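PDB 6O38: acinetobacter secreted protease CpaA from Acinetobacter nosocomialis M2, which probably cleaves glycoproteins as a zinc metalloprotease of the StcE type, and leaves the cell by type II secretion with the aid of its chaperone CpaB. Local coordinates for residues S146-S152 against F165-S171; K156-L160 against L181-P186; P227-N231 against M270-D274; D232-I236 against Y541-V547. All blocks are in the same frame, centred on the assembly; numbering follows the deposited sequence.

Contact 1 of 4, residues S146-S152 against F165-S171; sequences STASVSS and FTLKNGS
Asn169 leans across the loop 146-152, and its CB, CG and OD1 all lie against the backbone of Thr147 and Ala148. CB lies 3.4 Å from Ala148 O. CG passes close to Thr147 O, and OD1 ends 3.4 Å from Thr147 CA. The chain reaches this far along the loop because CG stands anti to the backbone N (chi1 -173°). Asn169 is also the second residue of a type II beta turn, Lys168 to Ser171. Gly170, with its positive phi, takes the third place, where a residue without a side chain fits easily. The turn is closed by the bond from Ser171 N to Lys168 O, and Ser171 OG folds back to accept from Lys168 N.

From the turn, Gly170 N gives a nearly straight hydrogen bond of 3.1 Å to Ser146 O. At the far end of the loop, Ser152 and Leu167 form an antiparallel hydrogen-bonded pair, with Ser152 N 2.9 Å from Leu167 O and the return bond from Leu167 N to Ser152 O. This pairs strand 166-167, the outermost of a small four-stranded sheet, with the start of strand 152-154 in a StcE-type beta-sandwich domain. Ser146 suits its place because its small CB fits against Lys168 O and Leu167 CB, 3.9 Å from the latter; Ile121 touches Ser146 and Leu167 from strand 116-121. All three hydrogen bonds across the contact run between main-chain atoms, so the pairing depends on backbone shape more than on side-chain polarity.

Contact 2 of 4, residues K156-L160 against L181-P186; sequences KTNLL and LGKWVP
The indole of Trp184 has the amide of Asn158 at its edge: ND2 lies near the ring plane, 3.6 Å from CD1. The two side chains run side by side in the same direction, but amide and ring are turned 70° apart, so they are not stacked. Asn158 ND2 donates to Leu132 O and Ser134 OG, while Trp184 NE1 donates to Pro133 O; both flat groups are thus fixed by the same neighbouring loop. Leu159 CD2 approaches obliquely, 3.8 Å from Trp184 CB, and Tyr177 meets the indole edge-to-face.

The backbones are joined around Leu159 and Trp184, which form a single bridge. Trp184 N donates to Asn158 O at 2.8 Å, and Leu160 N donates to Trp184 O at 3.0 Å. Here the loop after strand 152-154 docks on the start of strand 183-195. The strand opens, just after the hairpin turn from strand 172-178, with a G1 beta bulge in which Gly182 and Lys183 both face Tyr178; the positive phi of Gly182 suits glycine.

Lys183 is long enough to follow the loop. Bent at chi2 (-62°) and again at chi4, its chain carries CD past Asn158 O and brings NZ to 3.3 Å from Leu159 O, above that carbonyl's plane, with a weak second bond to Thr157 O. Two carbonyls therefore share one ammonium group. Leu160, branched and apolar, reaches Leu181 in the turn and Val185 in the strand: its CD1 is 4.0 Å from Leu181 CD1, and its CD2 lies beside Val185 CG1 at 4.1 Å.

Contact 3 of 4, residues P227-N231 against M270-D274; sequences PTTAN and MYVSD
Within a StcE-type beta-sandwich domain, Tyr271 near the end of strand 266-272 lays its ring along Thr229 and Ala230 of the loop that leads into strand 235-240. The loop crosses one face of the ring. Ala230 N sits 3.4 Å above the ring plane, over its centre, and Thr229 C follows on the same side, offset toward the rim. Ala230 CB makes a CH-pi contact, 4.2 Å from the Tyr271 ring centroid and 24° off the ring normal. Alanine suits this place: its small CB lies over the ring face while its backbone N stays close above the ring. Trp278, from strand 277-288, meets the Tyr271 ring edge-to-face and also touches Ala230.

Tyrosine suits the site because it adds a polar tip to this flat surface. With CG anti to the backbone N (chi1 -166°), the ring extends toward the loop and its hydroxyl arrives beside Thr229. Thr229 OG1 donates to Tyr271 OH at 3.1 Å. That same hydroxyl gives its proton to a water, which in turn donates to Thr228 O. The side chain of Asn231 points away from Tyr271, and its ND2 donates instead to Ser164 OG. Back at the ring, the carbonyl oxygen of the alanine comes close to the aromatic carbons, with Ala230 O 3.2 Å from Tyr271 CE2.

Contact 4 of 4, residues D232-I236 against Y541-V547; sequences DRDRI and YNPKYGV
Arg233 and Arg235 reach from one beta-sandwich domain to backbone carbonyls of the loop 541-547. Arg233 grips Gly546 O side-on: NE at 3.0 Å approaches from above the carbonyl plane, and NH2 at 2.9 Å comes nearly head-on to the oxygen. Arg235 instead works end-on at Pro543 O. Its NH1, at 3.1 Å, lies nearly in line with the carbonyl bond, whereas NH2, at 2.8 Å, comes from above the plane. The chain is extended from CG to NE, which carries the guanidinium out from the strand to Pro543.

Charge pairing probably steadies both groups. Arg233 NH1 forms a salt bridge to Asp232 OD1, which also accepts from Ser273 N, and Arg235 NH1 forms one to Glu268.

In the packing, Arg233 NH2 meets the edge of the Tyr541 ring, 3.6 Å from CE2, with guanidinium and ring planes 75° apart. Gly546, lacking a side chain and having positive phi, leaves room for the aliphatic part of Arg233.

Within the loop, Asn542 OD1 accepts from Lys544 N to form an Asx turn, and Gly546 N bonds to Asn542 O. Such a folded turn, presenting its carbonyls to two arginines of a beta-sandwich domain, is consistent with an interdomain joint to the C-terminal region.

Contacts 1 and 2 share one beta-sandwich domain and alternate along the chain; their centres are about 20 Å apart, and Phe165 of contact 1 packs on Leu159 and Pro186 of contact 2. Contacts 3 and 4, with centres about 11 Å apart, meet through the paired strands 235-240 and 266-272, with Tyr271 O 2.9 Å from Arg233 N. The centres of contacts 4 and 2 are about 14 Å apart and the two touch, Tyr545 on Val185, so the loop 541-547 touches two successive beta-sandwich domains. No residue of the four contacts is a zinc ligand; those are His498, His502 and His508. Lys544 packs against Glu146 of the chaperone CpaB, a separate chain.

Contact 1 of 4, residues S146-S152 against F165-S171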
loop_
_atom_site.group_PDB
_atom_site.type_symbol
_atom_site.label_atom_id
_atom_site.label_comp_id
_atom_site.label_asym_id
_atom_site.label_seq_id
_atom_site.Cartn_x
_atom_site.Cartn_y
_atom_site.Cartn_z
ATOM N N SER A 146 -25.029 13.193 11.502
ATOM C CA SER A 146 -26.139 14.132 11.593
ATOM C C SER A 146 -27.404 13.491 11.045
ATOM O O SER A 146 -27.376 12.859 9.984
ATOM C CB SER A 146 -25.833 15.425 10.829
ATOM O OG SER A 146 -26.969 16.273 10.788
ATOM N N THR A 147 -28.507 13.650 11.776
ATOM C CA THR A 147 -29.832 13.276 11.300
ATOM C C THR A 147 -30.735 14.489 11.124
ATOM O O THR A 147 -31.922 14.329 10.817
ATOM C CB THR A 147 -30.485 12.273 12.256
ATOM O OG1 THR A 147 -30.829 12.930 13.483
ATOM C CG2 THR A 147 -29.539 11.118 12.549
ATOM N N ALA A 148 -30.202 15.693 11.310
ATOM C CA ALA A 148 -30.997 16.903 11.189
ATOM C C ALA A 148 -31.329 17.189 9.727
ATOM O O ALA A 148 -30.641 16.747 8.804
ATOM C CB ALA A 148 -30.256 18.095 11.799
ATOM N N SER A 149 -32.408 17.947 9.527
ATOM C CA SER A 149 -32.844 18.305 8.184
ATOM C C SER A 149 -32.197 19.583 7.672
ATOM O O SER A 149 -32.168 19.800 6.454
ATOM C CB SER A 149 -34.368 18.458 8.148
ATOM O OG SER A 149 -34.796 19.506 8.999
ATOM N N VAL A 150 -31.680 20.428 8.560
ATOM C CA VAL A 150 -30.907 21.602 8.176
ATOM C C VAL A 150 -29.432 21.256 8.327
ATOM O O VAL A 150 -29.022 20.678 9.344
ATOM C CB VAL A 150 -31.297 22.831 9.018
ATOM C CG1 VAL A 150 -30.068 23.606 9.470
ATOM C CG2 VAL A 150 -32.239 23.732 8.231
ATOM N N SER A 151 -28.639 21.584 7.313
ATOM C CA SER A 151 -27.254 21.146 7.263
ATOM C C SER A 151 -26.366 22.004 8.163
ATOM O O SER A 151 -26.699 23.138 8.521
ATOM C CB SER A 151 -26.731 21.181 5.827
ATOM O OG SER A 151 -26.599 22.513 5.365
ATOM N N SER A 152 -25.219 21.437 8.527
ATOM C CA SER A 152 -24.207 22.119 9.324
ATOM C C SER A 152 -22.839 21.692 8.800
ATOM O O SER A 152 -22.734 20.994 7.786
ATOM C CB SER A 152 -24.386 21.811 10.816
ATOM O OG SER A 152 -24.695 20.445 11.026
ATOM N N PHE A 165 -16.402 19.362 4.741
ATOM C CA PHE A 165 -16.984 18.581 5.833
ATOM C C PHE A 165 -18.326 19.189 6.245
ATOM O O PHE A 165 -18.503 19.730 7.339
ATOM C CB PHE A 165 -16.026 18.503 7.014
ATOM C CG PHE A 165 -14.820 17.644 6.762
ATOM C CD1 PHE A 165 -14.937 16.266 6.694
ATOM C CD2 PHE A 165 -13.566 18.213 6.607
ATOM C CE1 PHE A 165 -13.829 15.472 6.462
ATOM C CE2 PHE A 165 -12.454 17.424 6.382
ATOM C CZ PHE A 165 -12.586 16.052 6.308
ATOM N N THR A 166 -19.290 19.088 5.336
ATOM C CA THR A 166 -20.653 19.505 5.624
ATOM C C THR A 166 -21.472 18.307 6.087
ATOM O O THR A 166 -21.246 17.172 5.661
ATOM C CB THR A 166 -21.305 20.141 4.394
ATOM O OG1 THR A 166 -21.115 19.295 3.254
ATOM C CG2 THR A 166 -20.690 21.506 4.112
ATOM N N LEU A 167 -22.435 18.573 6.966
ATOM C CA LEU A 167 -23.209 17.526 7.625
ATOM C C LEU A 167 -24.684 17.716 7.302
ATOM O O LEU A 167 -25.317 18.654 7.800
ATOM C CB LEU A 167 -22.977 17.554 9.136
ATOM C CG LEU A 167 -21.569 17.201 9.614
ATOM C CD1 LEU A 167 -21.289 17.832 10.967
ATOM C CD2 LEU A 167 -21.401 15.692 9.680
ATOM N N LYS A 168 -25.229 16.829 6.478
ATOM C CA LYS A 168 -26.658 16.750 6.224
ATOM C C LYS A 168 -27.191 15.428 6.776
ATOM O O LYS A 168 -26.445 14.612 7.330
ATOM C CB LYS A 168 -26.958 16.895 4.730
ATOM C CG LYS A 168 -26.623 15.669 3.896
ATOM C CD LYS A 168 -27.084 15.845 2.455
ATOM C CE LYS A 168 -26.722 14.642 1.598
ATOM N NZ LYS A 168 -25.269 14.575 1.298
ATOM N N ASN A 169 -28.501 15.227 6.634
ATOM C CA ASN A 169 -29.127 13.981 7.060
ATOM C C ASN A 169 -28.503 12.788 6.345
ATOM O O ASN A 169 -28.640 12.643 5.125
ATOM C CB ASN A 169 -30.637 14.023 6.807
ATOM C CG ASN A 169 -31.359 12.815 7.375
ATOM O OD1 ASN A 169 -30.840 12.121 8.249
ATOM N ND2 ASN A 169 -32.565 12.560 6.879
ATOM N N GLY A 170 -27.815 11.932 7.097
ATOM C CA GLY A 170 -27.150 10.764 6.554
ATOM C C GLY A 170 -25.643 10.875 6.463
ATOM O O GLY A 170 -24.986 9.870 6.158
ATOM N N SER A 171 -25.074 12.051 6.709
ATOM C CA SER A 171 -23.629 12.213 6.658
ATOM C C SER A 171 -22.965 11.475 7.817
ATOM O O SER A 171 -23.523 11.360 8.912
ATOM C CB SER A 171 -23.254 13.694 6.694
ATOM O OG SER A 171 -23.761 14.374 5.559
#

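Contact 2 of 4, residues K156-L160 against L181-P186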
loop_
_atom_site.group_PDB
_atom_site.type_symbol
_atom_site.label_atom_id
_atom_site.label_comp_id
_atom_site.label_asym_id
_atom_site.label_seq_id
_atom_site.Cartn_x
_atom_site.Cartn_y
_atom_site.Cartn_z
ATOM N N LYS A 156 -12.745 23.801 10.504
ATOM C CA LYS A 156 -11.640 23.205 9.768
ATOM C C LYS A 156 -10.273 23.546 10.347
ATOM O O LYS A 156 -9.261 23.098 9.801
ATOM C CB LYS A 156 -11.701 23.640 8.300
ATOM C CG LYS A 156 -13.073 23.458 7.668
ATOM C CD LYS A 156 -13.013 23.593 6.158
ATOM C CE LYS A 156 -14.359 24.000 5.584
ATOM N NZ LYS A 156 -14.266 24.306 4.129
ATOM N N THR A 157 -10.220 24.331 11.426
ATOM C CA THR A 157 -8.940 24.802 11.952
ATOM C C THR A 157 -8.030 23.638 12.331
ATOM O O THR A 157 -6.862 23.591 11.925
ATOM C CB THR A 157 -9.168 25.719 13.154
ATOM O OG1 THR A 157 -9.902 26.878 12.740
ATOM C CG2 THR A 157 -7.837 26.154 13.749
ATOM N N ASN A 158 -8.546 22.686 13.107
ATOM C CA ASN A 158 -7.751 21.568 13.596
ATOM C C ASN A 158 -7.938 20.305 12.763
ATOM O O ASN A 158 -7.624 19.207 13.235
ATOM C CB ASN A 158 -8.074 21.290 15.065
ATOM C CG ASN A 158 -9.551 21.034 15.305
ATOM O OD1 ASN A 158 -10.353 21.011 14.371
ATOM N ND2 ASN A 158 -9.918 20.840 16.566
ATOM N N LEU A 159 -8.444 20.437 11.541
ATOM C CA LEU A 159 -8.541 19.313 10.624
ATOM C C LEU A 159 -7.312 19.266 9.726
ATOM O O LEU A 159 -6.707 20.297 9.417
ATOM C CB LEU A 159 -9.812 19.411 9.779
ATOM C CG LEU A 159 -11.118 19.545 10.565
ATOM C CD1 LEU A 159 -12.317 19.542 9.630
ATOM C CD2 LEU A 159 -11.242 18.438 11.601
ATOM N N LEU A 160 -6.935 18.049 9.324
ATOM C CA LEU A 160 -5.742 17.876 8.499
ATOM C C LEU A 160 -5.839 18.676 7.205
ATOM O O LEU A 160 -4.872 19.329 6.796
ATOM C CB LEU A 160 -5.521 16.393 8.200
ATOM C CG LEU A 160 -4.305 16.060 7.334
ATOM C CD1 LEU A 160 -3.015 16.340 8.087
ATOM C CD2 LEU A 160 -4.358 14.612 6.870
ATOM N N LEU A 181 0.663 15.479 14.864
ATOM C CA LEU A 181 0.249 16.517 13.932
ATOM C C LEU A 181 -0.609 17.598 14.570
ATOM O O LEU A 181 -0.770 18.665 13.970
ATOM C CB LEU A 181 -0.537 15.905 12.763
ATOM C CG LEU A 181 0.204 14.972 11.804
ATOM C CD1 LEU A 181 -0.768 14.372 10.801
ATOM C CD2 LEU A 181 1.318 15.719 11.090
ATOM N N GLY A 182 -1.145 17.356 15.762
ATOM C CA GLY A 182 -2.133 18.255 16.340
ATOM C C GLY A 182 -3.330 18.468 15.440
ATOM O O GLY A 182 -3.876 19.576 15.386
ATOM N N LYS A 183 -3.752 17.423 14.732
ATOM C CA LYS A 183 -4.816 17.527 13.745
ATOM C C LYS A 183 -5.719 16.307 13.828
ATOM O O LYS A 183 -5.254 15.197 14.101
ATOM C CB LYS A 183 -4.247 17.646 12.324
ATOM C CG LYS A 183 -3.525 18.951 12.041
ATOM C CD LYS A 183 -4.458 20.139 12.182
ATOM C CE LYS A 183 -3.742 21.441 11.873
ATOM N NZ LYS A 183 -4.121 21.967 10.534
ATOM N N TRP A 184 -7.011 16.523 13.592
ATOM C CA TRP A 184 -7.941 15.422 13.380
ATOM C C TRP A 184 -7.802 14.933 11.945
ATOM O O TRP A 184 -7.943 15.718 11.000
ATOM C CB TRP A 184 -9.374 15.866 13.668
ATOM C CG TRP A 184 -9.642 16.143 15.114
ATOM C CD1 TRP A 184 -9.520 17.339 15.757
ATOM C CD2 TRP A 184 -10.086 15.202 16.099
ATOM N NE1 TRP A 184 -9.856 17.202 17.082
ATOM C CE2 TRP A 184 -10.207 15.898 17.317
ATOM C CE3 TRP A 184 -10.389 13.837 16.069
ATOM C CZ2 TRP A 184 -10.620 15.278 18.494
ATOM C CZ3 TRP A 184 -10.799 13.222 17.239
ATOM C CH2 TRP A 184 -10.911 13.943 18.435
ATOM N N VAL A 185 -7.528 13.650 11.779
ATOM C CA VAL A 185 -7.250 13.051 10.476
ATOM C C VAL A 185 -8.437 12.183 10.086
ATOM O O VAL A 185 -8.863 11.341 10.884
ATOM C CB VAL A 185 -5.953 12.221 10.494
ATOM C CG1 VAL A 185 -5.769 11.498 9.175
ATOM C CG2 VAL A 185 -4.758 13.116 10.785
ATOM N N PRO A 186 -9.001 12.353 8.889
ATOM C CA PRO A 186 -10.130 11.509 8.476
ATOM C C PRO A 186 -9.686 10.069 8.261
ATOM O O PRO A 186 -8.720 9.802 7.542
ATOM C CB PRO A 186 -10.608 12.154 7.167
ATOM C CG PRO A 186 -9.927 13.489 7.093
ATOM C CD PRO A 186 -8.666 13.374 7.883
#

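Contact 3 of 4, residues P227-N231 against M270-D274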
loop_
_atom_site.group_PDB
_atom_site.type_symbol
_atom_site.label_atom_id
_atom_site.label_comp_id
_atom_site.label_asym_id
_atom_site.label_seq_id
_atom_site.Cartn_x
_atom_site.Cartn_y
_atom_site.Cartn_z
ATOM N N PRO A 227 -15.810 19.299 -11.556
ATOM C CA PRO A 227 -15.950 20.710 -11.177
ATOM C C PRO A 227 -14.655 21.476 -11.401
ATOM O O PRO A 227 -13.561 20.909 -11.403
ATOM C CB PRO A 227 -16.308 20.646 -9.687
ATOM C CG PRO A 227 -16.902 19.297 -9.498
ATOM C CD PRO A 227 -16.177 18.395 -10.452
ATOM N N THR A 228 -14.795 22.789 -11.594
ATOM C CA THR A 228 -13.634 23.642 -11.802
ATOM C C THR A 228 -12.878 23.907 -10.510
ATOM O O THR A 228 -11.680 24.209 -10.553
ATOM C CB THR A 228 -14.067 24.980 -12.402
ATOM O OG1 THR A 228 -15.417 25.254 -12.011
ATOM C CG2 THR A 228 -14.027 24.908 -13.916
ATOM N N THR A 229 -13.551 23.790 -9.368
ATOM C CA THR A 229 -12.954 24.087 -8.077
ATOM C C THR A 229 -13.668 23.278 -7.005
ATOM O O THR A 229 -14.800 22.823 -7.188
ATOM C CB THR A 229 -13.029 25.584 -7.751
ATOM O OG1 THR A 229 -12.232 25.866 -6.595
ATOM C CG2 THR A 229 -14.470 26.003 -7.484
ATOM N N ALA A 230 -12.978 23.092 -5.886
ATOM C CA ALA A 230 -13.532 22.408 -4.725
ATOM C C ALA A 230 -12.737 22.846 -3.501
ATOM O O ALA A 230 -11.880 23.732 -3.582
ATOM C CB ALA A 230 -13.505 20.888 -4.918
ATOM N N ASN A 231 -13.028 22.235 -2.360
ATOM C CA ASN A 231 -12.220 22.443 -1.170
ATOM C C ASN A 231 -11.025 21.497 -1.183
ATOM O O ASN A 231 -11.017 20.475 -1.875
ATOM C CB ASN A 231 -13.053 22.239 0.094
ATOM C CG ASN A 231 -14.022 23.379 0.340
ATOM O OD1 ASN A 231 -13.659 24.550 0.234
ATOM N ND2 ASN A 231 -15.264 23.040 0.664
HETATM N N MSE A 270 -8.523 13.904 -6.746
HETATM C CA MSE A 270 -8.363 14.654 -5.508
HETATM C C MSE A 270 -7.985 16.096 -5.807
HETATM O O MSE A 270 -6.997 16.356 -6.494
HETATM C CB MSE A 270 -7.303 14.004 -4.619
HETATM C CG MSE A 270 -7.091 14.712 -3.294
HETATM SE SE MSE A 270 -5.526 14.044 -2.349
HETATM C CE MSE A 270 -4.153 14.593 -3.619
ATOM N N TYR A 271 -8.767 17.035 -5.284
ATOM C CA TYR A 271 -8.532 18.445 -5.554
ATOM C C TYR A 271 -7.381 18.968 -4.706
ATOM O O TYR A 271 -7.226 18.593 -3.539
ATOM C CB TYR A 271 -9.795 19.264 -5.287
ATOM C CG TYR A 271 -9.729 20.663 -5.852
ATOM C CD1 TYR A 271 -9.876 20.887 -7.215
ATOM C CD2 TYR A 271 -9.511 21.759 -5.028
ATOM C CE1 TYR A 271 -9.813 22.161 -7.741
ATOM C CE2 TYR A 271 -9.447 23.039 -5.545
ATOM C CZ TYR A 271 -9.600 23.234 -6.902
ATOM O OH TYR A 271 -9.537 24.505 -7.424
ATOM N N VAL A 272 -6.571 19.838 -5.303
ATOM C CA VAL A 272 -5.396 20.412 -4.659
ATOM C C VAL A 272 -5.541 21.926 -4.745
ATOM O O VAL A 272 -5.428 22.503 -5.834
ATOM C CB VAL A 272 -4.089 19.943 -5.315
ATOM C CG1 VAL A 272 -2.894 20.452 -4.537
ATOM C CG2 VAL A 272 -4.054 18.424 -5.415
ATOM N N SER A 273 -5.797 22.567 -3.601
ATOM C CA SER A 273 -6.158 23.983 -3.601
ATOM C C SER A 273 -5.012 24.858 -4.097
ATOM O O SER A 273 -5.209 25.723 -4.959
ATOM C CB SER A 273 -6.593 24.410 -2.199
ATOM O OG SER A 273 -7.879 23.904 -1.893
ATOM N N ASP A 274 -3.808 24.663 -3.550
ATOM C CA ASP A 274 -2.684 25.518 -3.920
ATOM C C ASP A 274 -2.336 25.410 -5.401
ATOM O O ASP A 274 -1.735 26.338 -5.954
ATOM C CB ASP A 274 -1.462 25.208 -3.046
ATOM C CG ASP A 274 -1.037 23.752 -3.106
ATOM O OD1 ASP A 274 -1.314 23.074 -4.115
ATOM O OD2 ASP A 274 -0.418 23.281 -2.130
HETATM O O HOH W 1 -9.472 25.845 -10.022
HETATM O O HOH W 2 -10.224 25.457 -2.804
#

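Contact 4 of 4, residues D232-I236 against Y541-V547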
loop_
_atom_site.group_PDB
_atom_site.type_symbol
_atom_site.label_atom_id
_atom_site.label_comp_id
_atom_site.label_asym_id
_atom_site.label_seq_id
_atom_site.Cartn_x
_atom_site.Cartn_y
_atom_site.Cartn_z
ATOM N N ASP A 232 -10.000 21.864 -0.417
ATOM C CA ASP A 232 -8.744 21.126 -0.429
ATOM C C ASP A 232 -8.964 19.665 -0.052
ATOM O O ASP A 232 -9.563 19.361 0.983
ATOM C CB ASP A 232 -7.742 21.778 0.524
ATOM C CG ASP A 232 -6.303 21.460 0.167
ATOM O OD1 ASP A 232 -6.067 20.925 -0.938
ATOM O OD2 ASP A 232 -5.406 21.753 0.987
ATOM N N ARG A 233 -8.501 18.765 -0.923
ATOM C CA ARG A 233 -8.498 17.318 -0.717
ATOM C C ARG A 233 -9.883 16.688 -0.821
ATOM O O ARG A 233 -10.080 15.555 -0.370
ATOM C CB ARG A 233 -7.848 16.934 0.619
ATOM C CG ARG A 233 -6.375 16.566 0.512
ATOM C CD ARG A 233 -5.575 17.655 -0.183
ATOM N NE ARG A 233 -4.156 17.327 -0.264
ATOM C CZ ARG A 233 -3.202 18.210 -0.544
ATOM N NH1 ARG A 233 -3.516 19.479 -0.770
ATOM N NH2 ARG A 233 -1.935 17.824 -0.598
ATOM N N ASP A 234 -10.857 17.391 -1.395
ATOM C CA ASP A 234 -12.102 16.733 -1.769
ATOM C C ASP A 234 -11.825 15.680 -2.835
ATOM O O ASP A 234 -10.941 15.838 -3.680
ATOM C CB ASP A 234 -13.124 17.749 -2.279
ATOM C CG ASP A 234 -13.691 18.614 -1.171
ATOM O OD1 ASP A 234 -13.630 18.196 0.004
ATOM O OD2 ASP A 234 -14.212 19.706 -1.478
ATOM N N ARG A 235 -12.590 14.592 -2.793
ATOM C CA ARG A 235 -12.341 13.458 -3.669
ATOM C C ARG A 235 -13.592 13.090 -4.450
ATOM O O ARG A 235 -14.709 13.162 -3.928
ATOM C CB ARG A 235 -11.848 12.242 -2.877
ATOM C CG ARG A 235 -10.426 12.388 -2.368
ATOM C CD ARG A 235 -9.886 11.079 -1.825
ATOM N NE ARG A 235 -8.512 11.222 -1.351
ATOM C CZ ARG A 235 -7.663 10.211 -1.203
ATOM N NH1 ARG A 235 -8.044 8.975 -1.496
ATOM N NH2 ARG A 235 -6.432 10.435 -0.767
ATOM N N ILE A 236 -13.391 12.699 -5.705
ATOM C CA ILE A 236 -14.456 12.218 -6.576
ATOM C C ILE A 236 -14.045 10.853 -7.107
ATOM O O ILE A 236 -12.984 10.720 -7.730
ATOM C CB ILE A 236 -14.740 13.184 -7.739
ATOM C CG1 ILE A 236 -15.347 14.488 -7.221
ATOM C CG2 ILE A 236 -15.657 12.534 -8.765
ATOM C CD1 ILE A 236 -15.640 15.490 -8.313
ATOM N N TYR A 541 1.369 12.079 -3.920
ATOM C CA TYR A 541 0.515 12.306 -2.764
ATOM C C TYR A 541 0.228 10.990 -2.059
ATOM O O TYR A 541 0.114 9.942 -2.701
ATOM C CB TYR A 541 -0.794 12.991 -3.175
ATOM C CG TYR A 541 -0.583 14.336 -3.833
ATOM C CD1 TYR A 541 -0.335 14.433 -5.197
ATOM C CD2 TYR A 541 -0.619 15.508 -3.090
ATOM C CE1 TYR A 541 -0.133 15.658 -5.801
ATOM C CE2 TYR A 541 -0.420 16.738 -3.686
ATOM C CZ TYR A 541 -0.178 16.808 -5.042
ATOM O OH TYR A 541 0.022 18.030 -5.640
ATOM N N ASN A 542 0.127 11.054 -0.734
ATOM C CA ASN A 542 -0.250 9.911 0.082
ATOM C C ASN A 542 -1.583 9.345 -0.405
ATOM O O ASN A 542 -2.583 10.078 -0.440
ATOM C CB ASN A 542 -0.347 10.324 1.551
ATOM C CG ASN A 542 -0.488 9.138 2.491
ATOM O OD1 ASN A 542 -1.327 8.260 2.291
ATOM N ND2 ASN A 542 0.342 9.110 3.529
ATOM N N PRO A 543 -1.636 8.067 -0.796
ATOM C CA PRO A 543 -2.873 7.536 -1.399
ATOM C C PRO A 543 -4.095 7.653 -0.504
ATOM O O PRO A 543 -5.185 7.977 -0.994
ATOM C CB PRO A 543 -2.512 6.071 -1.680
ATOM C CG PRO A 543 -1.024 6.075 -1.824
ATOM C CD PRO A 543 -0.539 7.085 -0.824
ATOM N N LYS A 544 -3.950 7.405 0.797
ATOM C CA LYS A 544 -5.088 7.432 1.706
ATOM C C LYS A 544 -5.390 8.829 2.240
ATOM O O LYS A 544 -6.553 9.245 2.273
ATOM C CB LYS A 544 -4.846 6.475 2.878
ATOM C CG LYS A 544 -5.941 6.506 3.931
ATOM C CD LYS A 544 -5.835 5.338 4.894
ATOM C CE LYS A 544 -7.067 5.256 5.782
ATOM N NZ LYS A 544 -8.321 5.510 5.020
ATOM N N TYR A 545 -4.362 9.565 2.661
ATOM C CA TYR A 545 -4.575 10.814 3.378
ATOM C C TYR A 545 -4.365 12.058 2.525
ATOM O O TYR A 545 -4.808 13.141 2.923
ATOM C CB TYR A 545 -3.659 10.868 4.604
ATOM C CG TYR A 545 -3.875 9.695 5.535
ATOM C CD1 TYR A 545 -4.997 9.629 6.349
ATOM C CD2 TYR A 545 -2.965 8.648 5.588
ATOM C CE1 TYR A 545 -5.204 8.556 7.195
ATOM C CE2 TYR A 545 -3.163 7.571 6.432
ATOM C CZ TYR A 545 -4.284 7.531 7.233
ATOM O OH TYR A 545 -4.486 6.461 8.076
ATOM N N GLY A 546 -3.705 11.937 1.375
ATOM C CA GLY A 546 -3.537 13.058 0.478
ATOM C C GLY A 546 -2.371 13.971 0.785
ATOM O O GLY A 546 -2.231 15.008 0.125
ATOM N N VAL A 547 -1.537 13.630 1.768
ATOM C CA VAL A 547 -0.382 14.456 2.093
ATOM C C VAL A 547 0.599 14.439 0.930
ATOM O O VAL A 547 0.959 13.373 0.414
ATOM C CB VAL A 547 0.281 13.966 3.390
ATOM C CG1 VAL A 547 1.537 14.771 3.684
ATOM C CG2 VAL A 547 -0.699 14.051 4.550
#